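Local structure of beta-galactosidase (Trichoderma reesei, 3OGV) at residues Asn179-Ala184 / Trp791-Asp796; Asn215-Gly220 / Gly236-Pro241; Val277-Gly282 / Thr317-Tyr322. The protein probably hydrolyses terminal non-reducing beta-D-galactose residues from beta-D-galactosides, as a secreted member of glycosyl hydrolase family 35. One frame throughout, in Å; residues are numbered along the deposited sequence.

Interaction 1 (Asn179-Ala184 / Trp791-Asp796); sequences NEYSGA and WTTGDD. With PTQ (2-phenylethyl 1-thio-beta-D-galactopyranoside), chain E.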
loop_
_atom_site.group_PDB
_atom_site.type_symbol
_atom_site.label_atom_id
_atom_site.label_comp_id
_atom_site.label_asym_id
_atom_site.label_seq_id
_atom_site.Cartn_x
_atom_site.Cartn_y
_atom_site.Cartn_z
ATOM N N ASN A 179 13.860 9.498 4.872
ATOM C CA ASN A 179 12.563 8.994 5.376
ATOM C C ASN A 179 12.493 9.035 6.837
ATOM O O ASN A 179 13.255 8.296 7.510
ATOM C CB ASN A 179 12.288 7.560 4.821
ATOM C CG ASN A 179 10.869 7.166 5.156
ATOM O OD1 ASN A 179 9.942 7.659 4.477
ATOM N ND2 ASN A 179 10.655 6.371 6.171
ATOM N N GLU A 180 11.577 9.759 7.423
ATOM C CA GLU A 180 11.268 9.764 8.823
ATOM C C GLU A 180 12.587 9.867 9.654
ATOM O O GLU A 180 12.887 9.092 10.558
ATOM C CB GLU A 180 10.424 8.527 9.201
ATOM C CG GLU A 180 9.958 8.484 10.601
ATOM C CD GLU A 180 10.668 7.475 11.463
ATOM O OE1 GLU A 180 11.231 6.474 10.959
ATOM O OE2 GLU A 180 10.726 7.713 12.717
ATOM N N TYR A 181 13.321 10.933 9.308
ATOM C CA TYR A 181 14.621 11.193 9.964
ATOM C C TYR A 181 14.266 11.952 11.261
ATOM O O TYR A 181 14.206 13.203 11.211
ATOM C CB TYR A 181 15.541 11.901 8.946
ATOM C CG TYR A 181 16.898 12.204 9.584
ATOM C CD1 TYR A 181 17.839 11.154 9.749
ATOM C CD2 TYR A 181 17.284 13.502 9.938
ATOM C CE1 TYR A 181 19.085 11.410 10.293
ATOM C CE2 TYR A 181 18.535 13.759 10.452
ATOM C CZ TYR A 181 19.402 12.721 10.632
ATOM O OH TYR A 181 20.658 12.983 11.203
ATOM N N SER A 182 14.009 11.255 12.329
ATOM C CA SER A 182 13.277 11.775 13.444
ATOM C C SER A 182 13.897 11.632 14.819
ATOM O O SER A 182 13.438 12.223 15.799
ATOM C CB SER A 182 11.852 11.219 13.492
ATOM O OG SER A 182 11.201 11.569 12.262
ATOM N N GLY A 183 14.924 10.790 14.907
ATOM C CA GLY A 183 15.728 10.626 16.152
ATOM C C GLY A 183 16.870 9.686 15.870
ATOM O O GLY A 183 17.087 9.252 14.738
ATOM N N ALA A 184 17.632 9.429 16.951
ATOM C CA ALA A 184 18.864 8.646 16.837
ATOM C C ALA A 184 19.162 7.948 18.119
ATOM O O ALA A 184 18.630 8.292 19.160
ATOM C CB ALA A 184 20.041 9.447 16.337
ATOM N N TRP A 791 15.366 1.678 11.340
ATOM C CA TRP A 791 14.600 2.899 11.613
ATOM C C TRP A 791 15.059 3.761 12.728
ATOM O O TRP A 791 14.380 4.779 13.042
ATOM C CB TRP A 791 13.122 2.706 11.708
ATOM C CG TRP A 791 12.714 1.522 12.456
ATOM C CD1 TRP A 791 12.251 0.324 11.897
ATOM C CD2 TRP A 791 12.483 1.411 13.881
ATOM N NE1 TRP A 791 11.865 -0.527 12.905
ATOM C CE2 TRP A 791 11.982 0.088 14.124
ATOM C CE3 TRP A 791 12.735 2.259 15.003
ATOM C CZ2 TRP A 791 11.707 -0.412 15.417
ATOM C CZ3 TRP A 791 12.465 1.748 16.305
ATOM C CH2 TRP A 791 11.978 0.409 16.486
ATOM N N THR A 792 16.099 3.370 13.432
ATOM C CA THR A 792 16.734 4.307 14.389
ATOM C C THR A 792 18.151 4.561 13.898
ATOM O O THR A 792 19.029 3.712 14.058
ATOM C CB THR A 792 16.783 3.702 15.768
ATOM O OG1 THR A 792 15.487 3.399 16.204
ATOM C CG2 THR A 792 17.386 4.693 16.830
ATOM N N THR A 793 18.440 5.752 13.420
ATOM C CA THR A 793 19.776 6.112 12.945
ATOM C C THR A 793 20.787 5.958 14.092
ATOM O O THR A 793 20.520 6.366 15.240
ATOM C CB THR A 793 19.759 7.572 12.479
ATOM O OG1 THR A 793 18.994 7.660 11.274
ATOM C CG2 THR A 793 21.181 8.058 12.143
ATOM N N GLY A 794 21.896 5.317 13.767
ATOM C CA GLY A 794 22.948 5.104 14.803
ATOM C C GLY A 794 22.868 3.715 15.391
ATOM O O GLY A 794 23.860 3.253 15.981
ATOM N N ASP A 795 21.777 2.999 15.190
ATOM C CA ASP A 795 21.662 1.587 15.549
ATOM C C ASP A 795 21.631 0.889 14.195
ATOM O O ASP A 795 20.589 0.968 13.479
ATOM C CB ASP A 795 20.399 1.335 16.333
ATOM C CG ASP A 795 20.109 -0.108 16.600
ATOM O OD1 ASP A 795 20.910 -1.004 16.299
ATOM O OD2 ASP A 795 19.019 -0.383 17.141
ATOM N N ASP A 796 22.724 0.245 13.788
ATOM C CA ASP A 796 22.853 -0.348 12.458
ATOM C C ASP A 796 22.085 -1.688 12.357
ATOM O O ASP A 796 22.650 -2.679 11.846
ATOM C CB ASP A 796 24.321 -0.559 12.110
ATOM C CG ASP A 796 25.024 0.644 11.530
ATOM O OD1 ASP A 796 24.402 1.619 11.099
ATOM O OD2 ASP A 796 26.277 0.538 11.384
HETATM C C1 PTQ E . 6.524 5.104 8.679
HETATM O O1 PTQ E . 5.959 3.865 9.178
HETATM S S1 PTQ E . 7.420 5.845 10.108
HETATM C C2 PTQ E . 7.473 4.925 7.542
HETATM O O2 PTQ E . 7.927 6.143 7.022
HETATM C C3 PTQ E . 6.924 4.030 6.429
HETATM O O3 PTQ E . 7.940 3.696 5.531
HETATM C C4 PTQ E . 6.242 2.809 7.013
HETATM O O4 PTQ E . 7.319 1.982 7.560
HETATM C C5 PTQ E . 5.249 3.106 8.081
HETATM O O5 PTQ E . 3.913 1.170 7.905
HETATM C C6 PTQ E . 4.621 2.021 8.891
HETATM C C7 PTQ E . 6.066 6.092 11.284
HETATM C C8 PTQ E . 6.541 6.425 12.674
HETATM C C9 PTQ E . 5.417 6.573 13.620
HETATM C C10 PTQ E . 4.948 5.465 14.317
HETATM C C11 PTQ E . 3.832 5.637 15.163
HETATM C C12 PTQ E . 3.220 6.905 15.274
HETATM C C13 PTQ E . 3.703 7.956 14.534
HETATM C C14 PTQ E . 4.732 7.794 13.696
HETATM O O HOH W 1 14.175 6.945 11.358
HETATM O O HOH W 2 11.960 5.865 14.215
HETATM O O HOH W 3 16.487 7.774 12.657
#
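A largely water-mediated loop-to-loop contact brings E180 to A184 against W791 to T793 at the rim of the galactose pocket. Residues 179-184 follow strand 172-177 of the TIM barrel, while 791-796 belong to a loop between strands 775-782 and 803-811, far along the chain. The direct touches are few. A184 CA lies 3.2 Å from T793 O, a CA-H...O contact bent to 123° at the hydrogen. The T793 hydroxyl comes obliquely to the Y181 ring, OG1 3.9 Å from CE1, while the phenol oxygen of Y181 is bonded to N192. On the far loop, residues T792 to D795 form a type II turn closed by the D795 N to T792 O bond.

Water carries the polar part. Water 2 donates to E180 OE2 at 2.7 Å and to W791 O at 2.9 Å. Water 3 donates to G183 O at 2.6 Å and accepts from T793 N at 2.9 Å. The E180 chain leaves with CG opposite the backbone N (chi1 -175°) and then bends at chi2, which carries the carboxylate toward W791 while CG stays 3.7 Å from the thioglycoside sulfur S1.

Behind it, N179 ND2 donates to ligand O2 at 2.9 Å and a nearly straight 166°, and its OD1 accepts from Y76, Q176 and N215. A leucine here would probably cost O2 this N-H and strip those three donors of their shared acceptor. Between the two ranges the polar links thus run through water, although backbone bonding of T793 to A185, just beyond, ties the loops directly; at the sugar, the N179 N-H and the E278 carboxylate together probably set the orientation of O2.

Interaction 2 (Asn215-Gly220 / Gly236-Pro241); sequences NDAFPG and GHDGYP. With PTQ (2-phenylethyl 1-thio-beta-D-galactopyranoside), chain E.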
loop_
_atom_site.group_PDB
_atom_site.type_symbol
_atom_site.label_atom_id
_atom_site.label_comp_id
_atom_site.label_asym_id
_atom_site.label_seq_id
_atom_site.Cartn_x
_atom_site.Cartn_y
_atom_site.Cartn_z
ATOM N N ASN A 215 8.964 14.009 6.332
ATOM C CA ASN A 215 7.958 13.158 6.936
ATOM C C ASN A 215 8.363 12.753 8.326
ATOM O O ASN A 215 8.524 11.589 8.650
ATOM C CB ASN A 215 7.532 11.953 6.025
ATOM C CG ASN A 215 8.673 10.908 5.915
ATOM O OD1 ASN A 215 9.841 11.289 5.742
ATOM N ND2 ASN A 215 8.285 9.646 5.891
ATOM N N ASP A 216 8.545 13.776 9.183
ATOM C CA ASP A 216 8.948 13.534 10.581
ATOM C C ASP A 216 7.959 12.621 11.296
ATOM O O ASP A 216 6.729 12.784 11.083
ATOM C CB ASP A 216 9.057 14.962 11.228
ATOM C CG ASP A 216 10.004 15.104 12.368
ATOM O OD1 ASP A 216 10.645 14.131 12.834
ATOM O OD2 ASP A 216 10.069 16.280 12.909
ATOM N N ALA A 217 8.369 11.730 12.192
ATOM C CA ALA A 217 7.459 10.830 12.848
ATOM C C ALA A 217 6.423 11.517 13.663
ATOM O O ALA A 217 5.313 10.977 13.824
ATOM C CB ALA A 217 8.224 9.802 13.715
ATOM N N PHE A 218 6.792 12.661 14.235
ATOM C CA PHE A 218 5.927 13.440 15.081
ATOM C C PHE A 218 6.386 14.877 14.863
ATOM O O PHE A 218 7.357 15.144 14.178
ATOM C CB PHE A 218 6.070 12.992 16.573
ATOM C CG PHE A 218 7.450 13.216 17.141
ATOM C CD1 PHE A 218 8.454 12.330 16.835
ATOM C CD2 PHE A 218 7.753 14.359 17.897
ATOM C CE1 PHE A 218 9.852 12.572 17.282
ATOM C CE2 PHE A 218 9.084 14.586 18.371
ATOM C CZ PHE A 218 10.092 13.704 18.009
ATOM N N PRO A 219 5.674 15.864 15.457
ATOM C CA PRO A 219 6.061 17.256 15.186
ATOM C C PRO A 219 7.285 17.638 16.069
ATOM O O PRO A 219 7.182 18.288 17.069
ATOM C CB PRO A 219 4.778 18.050 15.617
ATOM C CG PRO A 219 3.692 17.001 15.834
ATOM C CD PRO A 219 4.366 15.751 16.127
ATOM N N GLY A 220 8.454 17.113 15.685
ATOM C CA GLY A 220 9.726 17.346 16.347
ATOM C C GLY A 220 10.419 18.553 15.737
ATOM O O GLY A 220 11.433 19.012 16.362
ATOM N N GLY A 236 6.783 18.375 6.871
ATOM C CA GLY A 236 5.746 17.386 6.895
ATOM C C GLY A 236 5.902 16.503 8.086
ATOM O O GLY A 236 7.095 16.240 8.521
ATOM N N HIS A 237 4.832 15.894 8.642
ATOM C CA HIS A 237 4.982 14.896 9.635
ATOM C C HIS A 237 3.960 13.781 9.436
ATOM O O HIS A 237 3.088 13.881 8.526
ATOM C CB HIS A 237 5.039 15.427 11.081
ATOM C CG HIS A 237 3.724 15.944 11.631
ATOM N ND1 HIS A 237 2.750 15.107 12.178
ATOM C CD2 HIS A 237 3.293 17.229 11.827
ATOM C CE1 HIS A 237 1.743 15.881 12.635
ATOM N NE2 HIS A 237 2.044 17.166 12.427
ATOM N N ASP A 238 4.019 12.790 10.317
ATOM C CA ASP A 238 3.215 11.567 10.111
ATOM C C ASP A 238 2.192 11.459 11.226
ATOM O O ASP A 238 2.219 12.180 12.236
ATOM C CB ASP A 238 4.178 10.337 10.180
ATOM C CG ASP A 238 5.259 10.437 9.159
ATOM O OD1 ASP A 238 5.127 11.062 8.109
ATOM O OD2 ASP A 238 6.432 9.998 9.620
ATOM N N GLY A 239 1.281 10.463 11.095
ATOM C CA GLY A 239 0.363 10.147 12.124
ATOM C C GLY A 239 -0.123 8.713 12.001
ATOM O O GLY A 239 -0.702 8.390 10.991
ATOM N N TYR A 240 0.090 7.936 13.060
ATOM C CA TYR A 240 -0.455 6.583 13.124
ATOM C C TYR A 240 -1.049 6.412 14.510
ATOM O O TYR A 240 -0.522 5.704 15.394
ATOM C CB TYR A 240 0.629 5.518 12.826
ATOM C CG TYR A 240 1.119 5.553 11.422
ATOM C CD1 TYR A 240 2.188 6.350 11.047
ATOM C CD2 TYR A 240 0.469 4.822 10.431
ATOM C CE1 TYR A 240 2.656 6.364 9.722
ATOM C CE2 TYR A 240 0.973 4.759 9.121
ATOM C CZ TYR A 240 2.052 5.584 8.768
ATOM O OH TYR A 240 2.494 5.521 7.462
ATOM N N PRO A 241 -2.174 7.097 14.795
ATOM C CA PRO A 241 -2.594 7.247 16.169
ATOM C C PRO A 241 -3.084 6.001 16.822
ATOM O O PRO A 241 -3.028 5.961 18.071
ATOM C CB PRO A 241 -3.736 8.298 16.062
ATOM C CG PRO A 241 -4.010 8.484 14.671
ATOM C CD PRO A 241 -2.913 7.916 13.819
HETATM C C1 PTQ E . 6.524 5.104 8.679
HETATM O O1 PTQ E . 5.959 3.865 9.178
HETATM S S1 PTQ E . 7.420 5.845 10.108
HETATM C C2 PTQ E . 7.473 4.925 7.542
HETATM O O2 PTQ E . 7.927 6.143 7.022
HETATM C C3 PTQ E . 6.924 4.030 6.429
HETATM O O3 PTQ E . 7.940 3.696 5.531
HETATM C C4 PTQ E . 6.242 2.809 7.013
HETATM O O4 PTQ E . 7.319 1.982 7.560
HETATM C C5 PTQ E . 5.249 3.106 8.081
HETATM O O5 PTQ E . 3.913 1.170 7.905
HETATM C C6 PTQ E . 4.621 2.021 8.891
HETATM C C7 PTQ E . 6.066 6.092 11.284
HETATM C C8 PTQ E . 6.541 6.425 12.674
HETATM C C9 PTQ E . 5.417 6.573 13.620
HETATM C C10 PTQ E . 4.948 5.465 14.317
HETATM C C11 PTQ E . 3.832 5.637 15.163
HETATM C C12 PTQ E . 3.220 6.905 15.274
HETATM C C13 PTQ E . 3.703 7.956 14.534
HETATM C C14 PTQ E . 4.732 7.794 13.696
HETATM O O HOH W 4 2.811 11.557 14.899
#
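D216 and H237 form the centre of this contact, where a loop runs beside the start of strand 236-239 and makes a single backbone bridge. D216 N donates to G236 O at 2.9 Å; the return bond, D238 N to D216 O, is weak, 2.8 Å long but bent to 125°. Packing is tight around D238, whose OD2 lies 2.8 Å from N215 O. Both atoms are acceptors, so the approach is consistent with a carboxyl group whose ionisation is shifted toward the protonated form.

P219 lies over one face of the H237 imidazole in a CH-pi contact: CG stands 3.9 Å from the ring centroid, 15° off the normal. With CG of H237 placed between its backbone N and carbonyl carbon (chi1 72°), the ring is turned so that ND1 donates to D238 O at 3.0 Å with that oxygen in the ring plane.

The other side is looser. There, water 4 links the backbones, donating to A217 O and to D238 O, each at 2.8 Å, and the F218 ring turns outward to an exposed position. A217 CB meets the aglycone of the ligand, 3.9 Å from C8.

Strand 236-239 lies parallel to strand 275-280 in the barrel sheet, H237 bonding through its backbone to S275 and V277. Helix 261-268 covers the outer flank, with P219 packing on I268 and W261 meeting H237 edge-to-face.

Interaction 3 (Val277-Gly282 / Thr317-Tyr322); sequences VEFQGG and TIFNIY. With PTQ (2-phenylethyl 1-thio-beta-D-galactopyranoside), chain E.
Y322 offers one face of its ring to the carboxylate of E278: OE1 sits over the rim, 4.0 Å from CD2, with the two planes only 23° apart. The side chains run alongside each other and point the same way into the galactose pocket. E278 places CG opposite its carbonyl carbon (chi1 -61°) and stays extended beyond it, which delivers the carboxylate to the sugar. There OE2 accepts from ligand O2 at 2.8 Å and OE1 lies 3.1 Å from the anomeric carbon C1. The phenol ring of Y322 meets the same sugar near C4, and its hydroxyl is bonded to Y342.

Two neighbouring parallel strands of the TIM barrel hold this pair. F279 N donates to N320 O at 2.8 Å, Y322 N to F279 O at 3.0 Å, and G281 N to Y322 O as well. N320 adds a side-chain bond, ND2 to V277 O at 2.9 Å, with the acceptor lying in the amide plane; its OD1 is taken by S44.

Away from the pocket, the edge of F319 is directed at the face of F279 in an offset edge-to-face pair, centroids 6.0 Å apart and planes at 61°. I321 places CD1 over a face of F319, and its CG2 packs 3.6 Å from G281 CA, where a CB on G281 would collide with it.

E278 OE2 also forms a salt bridge with R114. Gripped there by both R114 and ligand O2, and with Y240 at its other oxygen, the carboxylate probably resists rotation and keeps OE1 close to C1.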
loop_
_atom_site.group_PDB
_atom_site.type_symbol
_atom_site.label_atom_id
_atom_site.label_comp_id
_atom_site.label_asym_id
_atom_site.label_seq_id
_atom_site.Cartn_x
_atom_site.Cartn_y
_atom_site.Cartn_z
ATOM N N VAL A 277 2.296 13.845 5.678
ATOM C CA VAL A 277 2.889 13.212 4.546
ATOM C C VAL A 277 2.670 11.664 4.668
ATOM O O VAL A 277 2.671 11.023 3.596
ATOM C CB VAL A 277 4.398 13.561 4.445
ATOM C CG1 VAL A 277 5.112 12.730 3.313
ATOM C CG2 VAL A 277 4.412 15.024 4.068
ATOM N N GLU A 278 2.428 11.133 5.853
ATOM C CA GLU A 278 1.874 9.771 5.962
ATOM C C GLU A 278 0.857 9.858 7.041
ATOM O O GLU A 278 1.136 10.239 8.209
ATOM C CB GLU A 278 2.920 8.723 6.361
ATOM C CG GLU A 278 4.033 8.590 5.387
ATOM C CD GLU A 278 5.075 7.630 5.980
ATOM O OE1 GLU A 278 4.746 6.739 6.735
ATOM O OE2 GLU A 278 6.203 7.710 5.478
ATOM N N PHE A 279 -0.388 9.429 6.762
ATOM C CA PHE A 279 -1.360 9.308 7.821
ATOM C C PHE A 279 -2.034 7.916 7.686
ATOM O O PHE A 279 -2.315 7.457 6.544
ATOM C CB PHE A 279 -2.479 10.414 7.760
ATOM C CG PHE A 279 -3.296 10.442 9.043
ATOM C CD1 PHE A 279 -2.823 11.020 10.191
ATOM C CD2 PHE A 279 -4.507 9.729 9.101
ATOM C CE1 PHE A 279 -3.554 10.994 11.344
ATOM C CE2 PHE A 279 -5.232 9.627 10.212
ATOM C CZ PHE A 279 -4.774 10.234 11.367
ATOM N N GLN A 280 -2.284 7.301 8.809
ATOM C CA GLN A 280 -2.760 5.894 8.897
ATOM C C GLN A 280 -3.903 5.543 7.971
ATOM O O GLN A 280 -5.016 6.159 8.083
ATOM C CB GLN A 280 -3.156 5.653 10.329
ATOM C CG GLN A 280 -3.584 4.274 10.649
ATOM C CD GLN A 280 -3.223 3.892 12.045
ATOM O OE1 GLN A 280 -3.293 4.678 12.995
ATOM N NE2 GLN A 280 -2.878 2.570 12.231
ATOM N N GLY A 281 -3.663 4.644 7.050
ATOM C CA GLY A 281 -4.661 4.039 6.139
ATOM C C GLY A 281 -4.786 2.533 6.409
ATOM O O GLY A 281 -5.561 1.883 5.658
ATOM N N GLY A 282 -4.096 1.992 7.403
ATOM C CA GLY A 282 -4.200 0.570 7.753
ATOM C C GLY A 282 -3.099 0.312 8.724
ATOM O O GLY A 282 -2.715 1.179 9.550
ATOM N N THR A 317 -3.763 20.591 4.434
ATOM C CA THR A 317 -3.940 20.813 3.004
ATOM C C THR A 317 -3.013 20.017 2.084
ATOM O O THR A 317 -3.096 20.093 0.912
ATOM C CB THR A 317 -3.908 22.281 2.576
ATOM O OG1 THR A 317 -2.658 22.848 3.008
ATOM C CG2 THR A 317 -5.100 23.056 3.309
ATOM N N ILE A 318 -2.057 19.226 2.746
ATOM C CA ILE A 318 -1.325 18.145 1.982
ATOM C C ILE A 318 -1.488 16.946 2.848
ATOM O O ILE A 318 -1.031 16.920 3.983
ATOM C CB ILE A 318 0.175 18.525 1.779
ATOM C CG1 ILE A 318 0.307 19.793 0.930
ATOM C CG2 ILE A 318 0.893 17.294 1.107
ATOM C CD1 ILE A 318 1.787 20.260 0.702
ATOM N N PHE A 319 -2.223 15.947 2.334
ATOM C CA PHE A 319 -2.695 14.819 3.183
ATOM C C PHE A 319 -2.546 13.570 2.378
ATOM O O PHE A 319 -3.228 13.398 1.369
ATOM C CB PHE A 319 -4.205 15.148 3.533
ATOM C CG PHE A 319 -4.866 14.233 4.489
ATOM C CD1 PHE A 319 -4.210 13.516 5.385
ATOM C CD2 PHE A 319 -6.258 14.203 4.442
ATOM C CE1 PHE A 319 -4.890 12.686 6.288
ATOM C CE2 PHE A 319 -6.973 13.437 5.334
ATOM C CZ PHE A 319 -6.295 12.676 6.273
ATOM N N ASN A 320 -1.667 12.665 2.822
ATOM C CA ASN A 320 -1.402 11.389 2.118
ATOM C C ASN A 320 -1.665 10.221 3.023
ATOM O O ASN A 320 -1.269 10.144 4.160
ATOM C CB ASN A 320 0.103 11.322 1.713
ATOM C CG ASN A 320 0.470 10.039 1.010
ATOM O OD1 ASN A 320 -0.157 9.642 -0.008
ATOM N ND2 ASN A 320 1.467 9.340 1.562
ATOM N N ILE A 321 -2.484 9.325 2.464
ATOM C CA ILE A 321 -2.945 8.075 3.195
ATOM C C ILE A 321 -2.022 6.858 2.853
ATOM O O ILE A 321 -1.956 6.418 1.730
ATOM C CB ILE A 321 -4.404 7.766 2.755
ATOM C CG1 ILE A 321 -5.346 8.989 3.030
ATOM C CG2 ILE A 321 -4.898 6.507 3.513
ATOM C CD1 ILE A 321 -5.296 9.598 4.402
ATOM N N TYR A 322 -1.348 6.428 3.937
ATOM C CA TYR A 322 -0.360 5.323 3.810
ATOM C C TYR A 322 -0.977 4.109 4.539
ATOM O O TYR A 322 -1.237 4.168 5.740
ATOM C CB TYR A 322 0.915 5.744 4.565
ATOM C CG TYR A 322 2.042 4.692 4.388
ATOM C CD1 TYR A 322 1.962 3.464 5.029
ATOM C CD2 TYR A 322 3.127 4.959 3.565
ATOM C CE1 TYR A 322 2.984 2.489 4.801
ATOM C CE2 TYR A 322 4.169 4.012 3.347
ATOM C CZ TYR A 322 4.002 2.763 3.954
ATOM O OH TYR A 322 5.024 1.814 3.678
HETATM C C1 PTQ E . 6.524 5.104 8.679
HETATM O O1 PTQ E . 5.959 3.865 9.178
HETATM S S1 PTQ E . 7.420 5.845 10.108
HETATM C C2 PTQ E . 7.473 4.925 7.542
HETATM O O2 PTQ E . 7.927 6.143 7.022
HETATM C C3 PTQ E . 6.924 4.030 6.429
HETATM O O3 PTQ E . 7.940 3.696 5.531
HETATM C C4 PTQ E . 6.242 2.809 7.013
HETATM O O4 PTQ E . 7.319 1.982 7.560
HETATM C C5 PTQ E . 5.249 3.106 8.081
HETATM O O5 PTQ E . 3.913 1.170 7.905
HETATM C C6 PTQ E . 4.621 2.021 8.891
HETATM C C7 PTQ E . 6.066 6.092 11.284
HETATM C C8 PTQ E . 6.541 6.425 12.674
HETATM C C9 PTQ E . 5.417 6.573 13.620
HETATM C C10 PTQ E . 4.948 5.465 14.317
HETATM C C11 PTQ E . 3.832 5.637 15.163
HETATM C C12 PTQ E . 3.220 6.905 15.274
HETATM C C13 PTQ E . 3.703 7.956 14.534
HETATM C C14 PTQ E . 4.732 7.794 13.696
#

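How the interactions relate
The three contacts line one pocket and all touch the same thiogalactoside. Interactions 2 and 3 are the closer pair, centres about 10 Å apart, on the neighbouring strands 236-239 and 275-280. Y240 OH reaches E278 OE1 at 2.7 Å and N215 ND2 reaches E278 OE2 at 2.9 Å, both probable hydrogen bonds, so N215 and Y240 position the sugar-binding carboxylate of interaction 3, while Y240 and A217 also touch the ligand directly. Interaction 1 lies about 14 Å from interaction 2, centre to centre, joined by S182 OG at 2.7 Å from D216 OD1. About 21 Å separates the centres of interactions 1 and 3, yet N179 and E278 both hold ligand O2.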